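PDB 4FMR: uncharacterized protein from Bacteroides vulgatus, which is of unknown function but probably binds DNA through an IHF-like domain, to which a domain with an immunoglobulin-like fold is joined. Local coordinates for residues Gly151-Phe157 / Ser196-Leu202; Pro168-Val172 / Lys184-Ile190. All coordinates share one frame; numbering follows the deposited sequence.

Contact 1. Residues Gly151-Phe157 / Ser196-Leu202; sequences GRNFTLF and SRLIILL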
ATOM      1  N   GLY B 151     -14.918 -12.254  -4.957  1.00 33.29           N
ATOM      2  CA  GLY B 151     -15.995 -11.961  -5.899  1.00 33.41           C
ATOM      3  C   GLY B 151     -15.535 -11.225  -7.135  1.00 38.07           C
ATOM      4  O   GLY B 151     -16.370 -10.786  -7.927  1.00 40.45           O
ATOM      5  N   ARG B 152     -14.209 -11.064  -7.308  1.00 33.58           N
ATOM      6  CA  ARG B 152     -13.641 -10.323  -8.430  0.50 33.14           C
ATOM      7  C   ARG B 152     -12.534 -11.140  -9.110  1.00 36.50           C
ATOM      8  O   ARG B 152     -12.174 -12.216  -8.633  1.00 36.31           O
ATOM      9  CB  ARG B 152     -13.123  -8.948  -7.952  0.50 33.05           C
ATOM     10  CG  ARG B 152     -14.233  -7.948  -7.561  0.50 38.75           C
ATOM     11  CD  ARG B 152     -15.055  -7.474  -8.758  0.50 42.22           C
ATOM     12  NE  ARG B 152     -16.118  -6.534  -8.388  0.50 44.92           N
ATOM     13  CZ  ARG B 152     -15.962  -5.215  -8.314  0.50 55.71           C
ATOM     14  NH1 ARG B 152     -14.781  -4.662  -8.562  0.50 40.80           N
ATOM     15  NH2 ARG B 152     -16.984  -4.439  -7.971  0.50 42.68           N
ATOM     16  N   ASN B 153     -12.026 -10.653 -10.246  1.00 32.50           N
ATOM     17  CA  ASN B 153     -11.026 -11.382 -11.013  1.00 32.02           C
ATOM     18  C   ASN B 153      -9.602 -11.211 -10.525  1.00 33.96           C
ATOM     19  O   ASN B 153      -9.190 -10.159 -10.067  1.00 31.23           O
ATOM     20  CB  ASN B 153     -11.078 -11.006 -12.489  1.00 31.74           C
ATOM     21  CG  ASN B 153     -12.321 -11.533 -13.164  1.00 42.69           C
ATOM     22  OD1 ASN B 153     -12.509 -12.747 -13.331  1.00 37.93           O
ATOM     23  ND2 ASN B 153     -13.223 -10.633 -13.510  1.00 29.13           N
ATOM     24  N   PHE B 154      -8.844 -12.281 -10.695  1.00 31.56           N
ATOM     25  CA  PHE B 154      -7.448 -12.354 -10.349  1.00 31.26           C
ATOM     26  C   PHE B 154      -6.700 -13.010 -11.499  1.00 34.60           C
ATOM     27  O   PHE B 154      -7.208 -13.968 -12.089  1.00 32.36           O
ATOM     28  CB  PHE B 154      -7.260 -13.127  -9.025  1.00 32.43           C
ATOM     29  CG  PHE B 154      -5.875 -12.931  -8.466  1.00 33.45           C
ATOM     30  CD1 PHE B 154      -5.549 -11.774  -7.761  1.00 32.70           C
ATOM     31  CD2 PHE B 154      -4.867 -13.872  -8.706  1.00 35.61           C
ATOM     32  CE1 PHE B 154      -4.251 -11.569  -7.292  1.00 33.98           C
ATOM     33  CE2 PHE B 154      -3.561 -13.656  -8.236  1.00 37.88           C
ATOM     34  CZ  PHE B 154      -3.265 -12.507  -7.538  1.00 34.36           C
ATOM     35  N   THR B 155      -5.508 -12.468 -11.841  1.00 32.44           N
ATOM     36  CA  THR B 155      -4.663 -13.034 -12.900  1.00 32.92           C
ATOM     37  C   THR B 155      -3.376 -13.622 -12.305  1.00 35.95           C
ATOM     38  O   THR B 155      -2.662 -12.951 -11.578  1.00 34.03           O
ATOM     39  CB  THR B 155      -4.325 -11.994 -13.998  1.00 40.83           C
ATOM     40  OG1 THR B 155      -5.533 -11.460 -14.532  1.00 44.48           O
ATOM     41  CG2 THR B 155      -3.523 -12.595 -15.130  1.00 39.00           C
ATOM     42  N   LEU B 156      -3.051 -14.840 -12.705  1.00 34.34           N
ATOM     43  CA  LEU B 156      -1.831 -15.549 -12.341  1.00 34.79           C
ATOM     44  C   LEU B 156      -0.915 -15.652 -13.546  1.00 39.98           C
ATOM     45  O   LEU B 156      -1.340 -16.148 -14.587  1.00 40.07           O
ATOM     46  CB  LEU B 156      -2.158 -16.962 -11.819  1.00 35.42           C
ATOM     47  CG  LEU B 156      -2.959 -17.036 -10.547  1.00 39.68           C
ATOM     48  CD1 LEU B 156      -3.799 -18.291 -10.512  1.00 40.11           C
ATOM     49  CD2 LEU B 156      -2.066 -16.897  -9.351  1.00 43.16           C
ATOM     50  N   PHE B 157       0.339 -15.186 -13.420  1.00 37.44           N
ATOM     51  CA  PHE B 157       1.320 -15.303 -14.494  1.00 38.18           C
ATOM     52  C   PHE B 157       2.330 -16.374 -14.119  1.00 44.88           C
ATOM     53  O   PHE B 157       2.676 -16.498 -12.949  1.00 45.33           O
ATOM     54  CB  PHE B 157       2.003 -13.949 -14.767  1.00 39.20           C
ATOM     55  CG  PHE B 157       1.040 -12.832 -15.100  1.00 38.74           C
ATOM     56  CD1 PHE B 157       0.622 -12.620 -16.412  1.00 42.77           C
ATOM     57  CD2 PHE B 157       0.574 -11.974 -14.109  1.00 37.69           C
ATOM     58  CE1 PHE B 157      -0.232 -11.559 -16.728  1.00 42.52           C
ATOM     59  CE2 PHE B 157      -0.289 -10.927 -14.420  1.00 40.62           C
ATOM     60  CZ  PHE B 157      -0.682 -10.720 -15.727  1.00 40.20           C
ATOM     61  N   SER B 196       1.092 -19.482 -19.790  1.00 44.15           N
ATOM     62  CA  SER B 196       1.786 -18.392 -19.096  1.00 44.19           C
ATOM     63  C   SER B 196       0.863 -17.483 -18.265  1.00 46.86           C
ATOM     64  O   SER B 196       1.375 -16.614 -17.544  1.00 45.21           O
ATOM     65  CB  SER B 196       2.546 -17.526 -20.096  1.00 49.72           C
ATOM     66  OG  SER B 196       3.685 -18.208 -20.599  1.00 66.04           O
ATOM     67  N   ARG B 197      -0.473 -17.670 -18.356  1.00 43.59           N
ATOM     68  CA  ARG B 197      -1.417 -16.796 -17.665  1.00 42.43           C
ATOM     69  C   ARG B 197      -2.809 -17.418 -17.464  1.00 44.81           C
ATOM     70  O   ARG B 197      -3.462 -17.870 -18.416  1.00 45.52           O
ATOM     71  CB  ARG B 197      -1.557 -15.501 -18.490  1.00 44.07           C
ATOM     72  CG  ARG B 197      -2.627 -14.511 -18.060  1.00 50.43           C
ATOM     73  CD  ARG B 197      -2.564 -13.282 -18.942  1.00 53.96           C
ATOM     74  NE  ARG B 197      -2.722 -13.635 -20.351  1.00 54.17           N
ATOM     75  CZ  ARG B 197      -2.685 -12.769 -21.354  1.00 64.91           C
ATOM     76  NH1 ARG B 197      -2.483 -11.477 -21.120  1.00 57.24           N
ATOM     77  NH2 ARG B 197      -2.840 -13.186 -22.600  1.00 49.20           N
ATOM     78  N   LEU B 198      -3.264 -17.395 -16.214  1.00 38.58           N
ATOM     79  CA  LEU B 198      -4.616 -17.797 -15.834  1.00 37.19           C
ATOM     80  C   LEU B 198      -5.393 -16.605 -15.338  1.00 39.35           C
ATOM     81  O   LEU B 198      -4.889 -15.869 -14.487  1.00 38.30           O
ATOM     82  CB  LEU B 198      -4.663 -18.889 -14.735  1.00 36.24           C
ATOM     83  CG  LEU B 198      -4.009 -20.232 -14.956  1.00 41.31           C
ATOM     84  CD1 LEU B 198      -4.124 -21.083 -13.681  1.00 40.07           C
ATOM     85  CD2 LEU B 198      -4.595 -20.953 -16.165  1.00 43.33           C
ATOM     86  N   ILE B 199      -6.639 -16.459 -15.798  1.00 34.80           N
ATOM     87  CA  ILE B 199      -7.566 -15.466 -15.275  1.00 33.05           C
ATOM     88  C   ILE B 199      -8.674 -16.241 -14.578  1.00 36.29           C
ATOM     89  O   ILE B 199      -9.311 -17.121 -15.175  1.00 37.38           O
ATOM     90  CB  ILE B 199      -8.103 -14.422 -16.291  1.00 36.49           C
ATOM     91  CG1 ILE B 199      -6.915 -13.675 -16.963  1.00 37.16           C
ATOM     92  CG2 ILE B 199      -9.047 -13.419 -15.557  1.00 35.12           C
ATOM     93  CD1 ILE B 199      -7.266 -12.698 -18.073  1.00 42.93           C
ATOM     94  N   ILE B 200      -8.868 -15.958 -13.297  1.00 32.50           N
ATOM     95  CA  ILE B 200      -9.900 -16.648 -12.533  1.00 33.64           C
ATOM     96  C   ILE B 200     -10.854 -15.631 -11.950  1.00 36.86           C
ATOM     97  O   ILE B 200     -10.507 -14.466 -11.825  1.00 35.87           O
ATOM     98  CB  ILE B 200      -9.305 -17.594 -11.405  1.00 36.83           C
ATOM     99  CG1 ILE B 200      -8.516 -16.801 -10.333  1.00 36.99           C
ATOM    100  CG2 ILE B 200      -8.466 -18.732 -12.016  1.00 37.75           C
ATOM    101  CD1 ILE B 200      -8.145 -17.530  -9.033  1.00 47.34           C
ATOM    102  N   LEU B 201     -12.066 -16.082 -11.610  1.00 34.58           N
ATOM    103  CA  LEU B 201     -13.059 -15.314 -10.855  1.00 32.65           C
ATOM    104  C   LEU B 201     -13.057 -15.870  -9.460  1.00 36.33           C
ATOM    105  O   LEU B 201     -13.271 -17.058  -9.302  1.00 36.40           O
ATOM    106  CB  LEU B 201     -14.480 -15.355 -11.474  1.00 32.05           C
ATOM    107  CG  LEU B 201     -15.539 -14.486 -10.710  1.00 33.96           C
ATOM    108  CD1 LEU B 201     -15.154 -13.014 -10.686  1.00 31.24           C
ATOM    109  CD2 LEU B 201     -16.904 -14.594 -11.353  1.00 33.53           C
ATOM    110  N   LEU B 202     -12.749 -15.065  -8.460  1.00 35.34           N
ATOM    111  CA  LEU B 202     -12.716 -15.555  -7.079  1.00 35.81           C
ATOM    112  C   LEU B 202     -14.119 -15.618  -6.476  1.00 39.69           C
ATOM    113  O   LEU B 202     -14.862 -14.666  -6.657  1.00 39.43           O
ATOM    114  CB  LEU B 202     -11.818 -14.649  -6.198  1.00 35.05           C
ATOM    115  CG  LEU B 202     -10.313 -14.673  -6.468  1.00 38.86           C
ATOM    116  CD1 LEU B 202      -9.621 -13.509  -5.781  1.00 37.50           C
ATOM    117  CD2 LEU B 202      -9.698 -15.997  -6.042  1.00 41.69           C
TER
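Phe157 and Arg197 lie side by side and point the same way, the arginine methylene CD resting 3.6 Å from Phe157 CE1. A bend about the CG-CD bond turns the guanidinium, its plane 45° from that of the ring, off the line of the stem; it forms a salt bridge with Glu194. Thr155 fills the next place on this face. Its CG2, anti to the backbone N, sits over one face of the Phe157 ring, offset toward the rim, and meets Arg197 CG at 3.6 Å, while the Thr155 and Ile199 side chains lie side by side, OG1 against CG1. Asn153 and Leu201 end the row, their side chains crossing at a slant, with Leu201 CD1 set 3.6 Å from Arg152 C. With an alanine in place of Asn153, Leu201 CD1 would probably lose the amide that lies against it, and that end of the pair would be less well covered.

The other face is apolar and buried. Phe154 CB reaches Leu202 CD1 at 4.0 Å and Ile200 CG1 at 4.1 Å, while its ring leads away from strand 197-201 to meet Phe146. Leu156 and Leu198 touch through their CD1 methyls.

Between the two faces the strands run antiparallel, their short axes 4.6 Å apart at closest approach and 163° between their N-to-C directions. Phe154 with Ile200 and Leu156 with Leu198 are hydrogen-bonded pairs. The two strands are the central pair of a four-stranded antiparallel sheet, its inward face packed on strand 209-217, as in the beta-sandwich of an immunoglobulin-like domain.

Contact 2. Residues Pro168-Val172 / Lys184-Ile190; sequences PSVGV and KIDNDMI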
ATOM      1  N   PRO B 168     -10.393 -35.689 -11.250  1.00 61.17           N
ATOM      2  CA  PRO B 168     -11.259 -34.729 -10.531  1.00 59.76           C
ATOM      3  C   PRO B 168     -10.506 -33.731  -9.633  1.00 62.00           C
ATOM      4  O   PRO B 168     -11.117 -32.730  -9.252  1.00 60.67           O
ATOM      5  CB  PRO B 168     -12.153 -35.632  -9.669  1.00 62.37           C
ATOM      6  CG  PRO B 168     -12.094 -36.991 -10.336  1.00 68.91           C
ATOM      7  CD  PRO B 168     -10.694 -37.082 -10.848  1.00 64.55           C
ATOM      8  N   SER B 169      -9.211 -33.982  -9.293  1.00 57.84           N
ATOM      9  CA  SER B 169      -8.404 -33.070  -8.454  1.00 55.94           C
ATOM     10  C   SER B 169      -7.896 -31.826  -9.246  1.00 56.87           C
ATOM     11  O   SER B 169      -7.503 -30.843  -8.633  1.00 55.38           O
ATOM     12  CB  SER B 169      -7.211 -33.805  -7.848  1.00 59.71           C
ATOM     13  OG  SER B 169      -6.325 -34.252  -8.861  1.00 70.89           O
ATOM     14  N   VAL B 170      -7.899 -31.889 -10.589  1.00 51.90           N
ATOM     15  CA  VAL B 170      -7.438 -30.838 -11.503  1.00 50.51           C
ATOM     16  C   VAL B 170      -8.287 -29.560 -11.280  1.00 51.80           C
ATOM     17  O   VAL B 170      -9.499 -29.638 -11.130  1.00 51.26           O
ATOM     18  CB  VAL B 170      -7.502 -31.386 -12.964  1.00 55.55           C
ATOM     19  CG1 VAL B 170      -7.567 -30.295 -14.018  1.00 54.79           C
ATOM     20  CG2 VAL B 170      -6.358 -32.357 -13.244  1.00 56.36           C
ATOM     21  N   GLY B 171      -7.615 -28.415 -11.183  1.00 46.95           N
ATOM     22  CA  GLY B 171      -8.259 -27.136 -10.929  1.00 44.52           C
ATOM     23  C   GLY B 171      -7.514 -26.224  -9.975  1.00 46.72           C
ATOM     24  O   GLY B 171      -6.356 -26.471  -9.616  1.00 46.65           O
ATOM     25  N   VAL B 172      -8.182 -25.132  -9.590  1.00 41.72           N
ATOM     26  CA  VAL B 172      -7.631 -24.130  -8.688  1.00 39.17           C
ATOM     27  C   VAL B 172      -8.349 -24.244  -7.346  1.00 42.29           C
ATOM     28  O   VAL B 172      -9.575 -24.331  -7.307  1.00 41.76           O
ATOM     29  CB  VAL B 172      -7.683 -22.687  -9.259  1.00 40.38           C
ATOM     30  CG1 VAL B 172      -6.838 -21.739  -8.406  1.00 38.64           C
ATOM     31  CG2 VAL B 172      -7.211 -22.657 -10.712  1.00 40.09           C
ATOM     32  N   LYS B 184     -12.619 -25.072  -3.596  1.00 43.13           N
ATOM     33  CA  LYS B 184     -12.246 -25.284  -4.968  1.00 43.52           C
ATOM     34  C   LYS B 184     -13.038 -24.322  -5.850  1.00 49.18           C
ATOM     35  O   LYS B 184     -14.259 -24.226  -5.742  1.00 51.67           O
ATOM     36  CB  LYS B 184     -12.422 -26.739  -5.420  1.00 46.94           C
ATOM     37  CG  LYS B 184     -11.786 -26.961  -6.804  1.00 48.35           C
ATOM     38  CD  LYS B 184     -11.664 -28.402  -7.164  1.00 59.17           C
ATOM     39  CE  LYS B 184     -11.159 -28.534  -8.569  1.00 75.57           C
ATOM     40  NZ  LYS B 184     -11.250 -29.932  -9.040  1.00 90.76           N
ATOM     41  N   ILE B 185     -12.333 -23.604  -6.711  1.00 44.17           N
ATOM     42  CA  ILE B 185     -12.924 -22.714  -7.695  1.00 43.74           C
ATOM     43  C   ILE B 185     -13.528 -23.601  -8.798  1.00 47.85           C
ATOM     44  O   ILE B 185     -12.850 -24.507  -9.300  1.00 46.30           O
ATOM     45  CB  ILE B 185     -11.834 -21.719  -8.214  1.00 46.06           C
ATOM     46  CG1 ILE B 185     -11.543 -20.643  -7.136  1.00 45.47           C
ATOM     47  CG2 ILE B 185     -12.201 -21.086  -9.579  1.00 44.91           C
ATOM     48  CD1 ILE B 185     -10.189 -20.128  -7.154  1.00 50.21           C
ATOM     49  N   ASP B 186     -14.800 -23.356  -9.164  1.00 46.11           N
ATOM     50  CA  ASP B 186     -15.444 -24.107 -10.246  1.00 47.70           C
ATOM     51  C   ASP B 186     -14.647 -23.873 -11.529  1.00 49.98           C
ATOM     52  O   ASP B 186     -14.195 -22.753 -11.776  1.00 46.84           O
ATOM     53  CB  ASP B 186     -16.919 -23.696 -10.414  1.00 51.44           C
ATOM     54  CG  ASP B 186     -17.758 -24.629 -11.296  1.00 74.61           C
ATOM     55  OD1 ASP B 186     -17.362 -24.868 -12.465  1.00 77.45           O
ATOM     56  OD2 ASP B 186     -18.841 -25.058 -10.845  1.00 85.90           O
ATOM     57  N   ASN B 187     -14.424 -24.940 -12.306  1.00 47.77           N
ATOM     58  CA  ASN B 187     -13.644 -24.899 -13.539  1.00 48.45           C
ATOM     59  C   ASN B 187     -14.162 -23.872 -14.535  1.00 51.73           C
ATOM     60  O   ASN B 187     -13.348 -23.364 -15.305  1.00 51.03           O
ATOM     61  CB  ASN B 187     -13.607 -26.270 -14.207  1.00 53.90           C
ATOM     62  CG  ASN B 187     -12.609 -27.226 -13.596  1.00 72.67           C
ATOM     63  OD1 ASN B 187     -11.668 -26.846 -12.879  1.00 57.93           O
ATOM     64  ND2 ASN B 187     -12.766 -28.492 -13.921  1.00 70.07           N
ATOM     65  N   ASP B 188     -15.480 -23.529 -14.499  1.00 47.91           N
ATOM     66  CA  ASP B 188     -16.047 -22.534 -15.420  1.00 47.91           C
ATOM     67  C   ASP B 188     -15.632 -21.100 -14.985  1.00 50.16           C
ATOM     68  O   ASP B 188     -15.726 -20.181 -15.808  1.00 50.16           O
ATOM     69  CB  ASP B 188     -17.584 -22.669 -15.576  1.00 51.04           C
ATOM     70  CG  ASP B 188     -18.496 -22.391 -14.382  1.00 66.81           C
ATOM     71  OD1 ASP B 188     -17.975 -22.104 -13.277  1.00 67.01           O
ATOM     72  OD2 ASP B 188     -19.734 -22.454 -14.556  1.00 74.45           O
HETATM   73  N   MSE B 189     -15.135 -20.935 -13.711  1.00 43.55           N
HETATM   74  CA  MSE B 189     -14.679 -19.645 -13.200  0.70 43.11           C
HETATM   75  C   MSE B 189     -13.206 -19.422 -13.582  1.00 43.32           C
HETATM   76  O   MSE B 189     -12.591 -18.438 -13.174  1.00 40.35           O
HETATM   77  CB  MSE B 189     -14.924 -19.534 -11.697  0.70 46.04           C
HETATM   78  CG  MSE B 189     -16.398 -19.691 -11.346  0.70 56.20           C
HETATM   79 SE   MSE B 189     -17.530 -18.251 -12.048  0.53 67.46          SE
HETATM   80  CE  MSE B 189     -18.011 -18.787 -13.926  0.70 64.91           C
ATOM     81  N   ILE B 190     -12.655 -20.337 -14.408  1.00 39.67           N
ATOM     82  CA  ILE B 190     -11.338 -20.202 -15.018  1.00 40.27           C
ATOM     83  C   ILE B 190     -11.699 -19.557 -16.360  1.00 44.54           C
ATOM     84  O   ILE B 190     -12.313 -20.222 -17.188  1.00 43.94           O
ATOM     85  CB  ILE B 190     -10.495 -21.507 -15.115  1.00 44.92           C
ATOM     86  CG1 ILE B 190     -10.228 -22.129 -13.706  1.00 45.18           C
ATOM     87  CG2 ILE B 190      -9.176 -21.224 -15.887  1.00 44.68           C
ATOM     88  CD1 ILE B 190      -9.760 -23.616 -13.731  1.00 53.05           C
TER
HETATM   89  O   HOH W   1     -11.783 -30.850 -12.661  1.00 60.85           O
HETATM   90  O   HOH W   2     -10.774 -25.016 -10.795  1.00 47.41           O
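Val172 and Ile185 are joined by a backbone hydrogen bond, Ile185 N to Val172 O at 2.9 Å with an N-H...O angle of 154°, beyond which the chains part, Gly171 CA and Asn187 CA being 6.4 Å apart. Lys184 bridges the widening gap. With CG anti to the backbone N (chi1 -170°) and the rest of the chain extended, the side chain runs past Val172 O and Gly171 CA until NZ reaches Val170 O at 2.7 Å. The ammonium donates from above the carbonyl plane, 43° out of it. Pro168 O stands 2.8 Å from the same NZ, which places two carbonyl oxygens of the 168-170 turn close to one positive charge.

Gly171 has no side chain to obstruct this path: a beta carbon there would collide with Lys184 CE and press on Asn187 OD1, and the backbone conformation itself would jam it against the carbonyl O of Val170. Water fills the polar part of the gap. Asn187 addresses it with both ends of its amide, ND2 giving a hydrogen bond to a water that in turn donates to Val170 O, and OD1 accepting from a second water. That second water also accepts from Val172 N and donates to Ile185 O, at 2.6 Å, and so continues the backbone pairing where direct bonds have stopped.

On the apolar side, Val172 CG1 lies alongside Ile185 CD1 at 3.9 Å, whereas CG2 meets Ile190 CD1 at 4.1 Å.

A short 3-10 segment, 187-189, its start spanned by an Asx turn in which Asp186 OD1 accepts from Asp188 N, helps carry the chain from 182-184, an outermost strand of the five-stranded sheet that also holds 171-176, to strand 190-193 of the four-stranded sheet; Val172 also packs on Leu213 of strand 209-217, and Ile185 on Ile200 of strand 197-201.

In the fold
Contact 1 joins two central strands within the four-stranded sheet, whereas contact 2 lies at the border of the five-stranded sheet, where the chain leaves it for the other. Regular backbone bonds hold the former; the latter has one direct backbone bond and relies on a lysine and two waters. Each has a buried apolar side; the other side is mixed in contact 1 and polar, with waters, in contact 2. The buried sides meet: Ile200 CD1 packs 3.8 Å from Ile185 CD1. A probable hydrogen bond from Leu201 N to Met189 O, 2.9 Å long, ties segment 184-190 to strand 197-201. The centres are about 12 Å apart, contact 2 being farther from the centre of the chain.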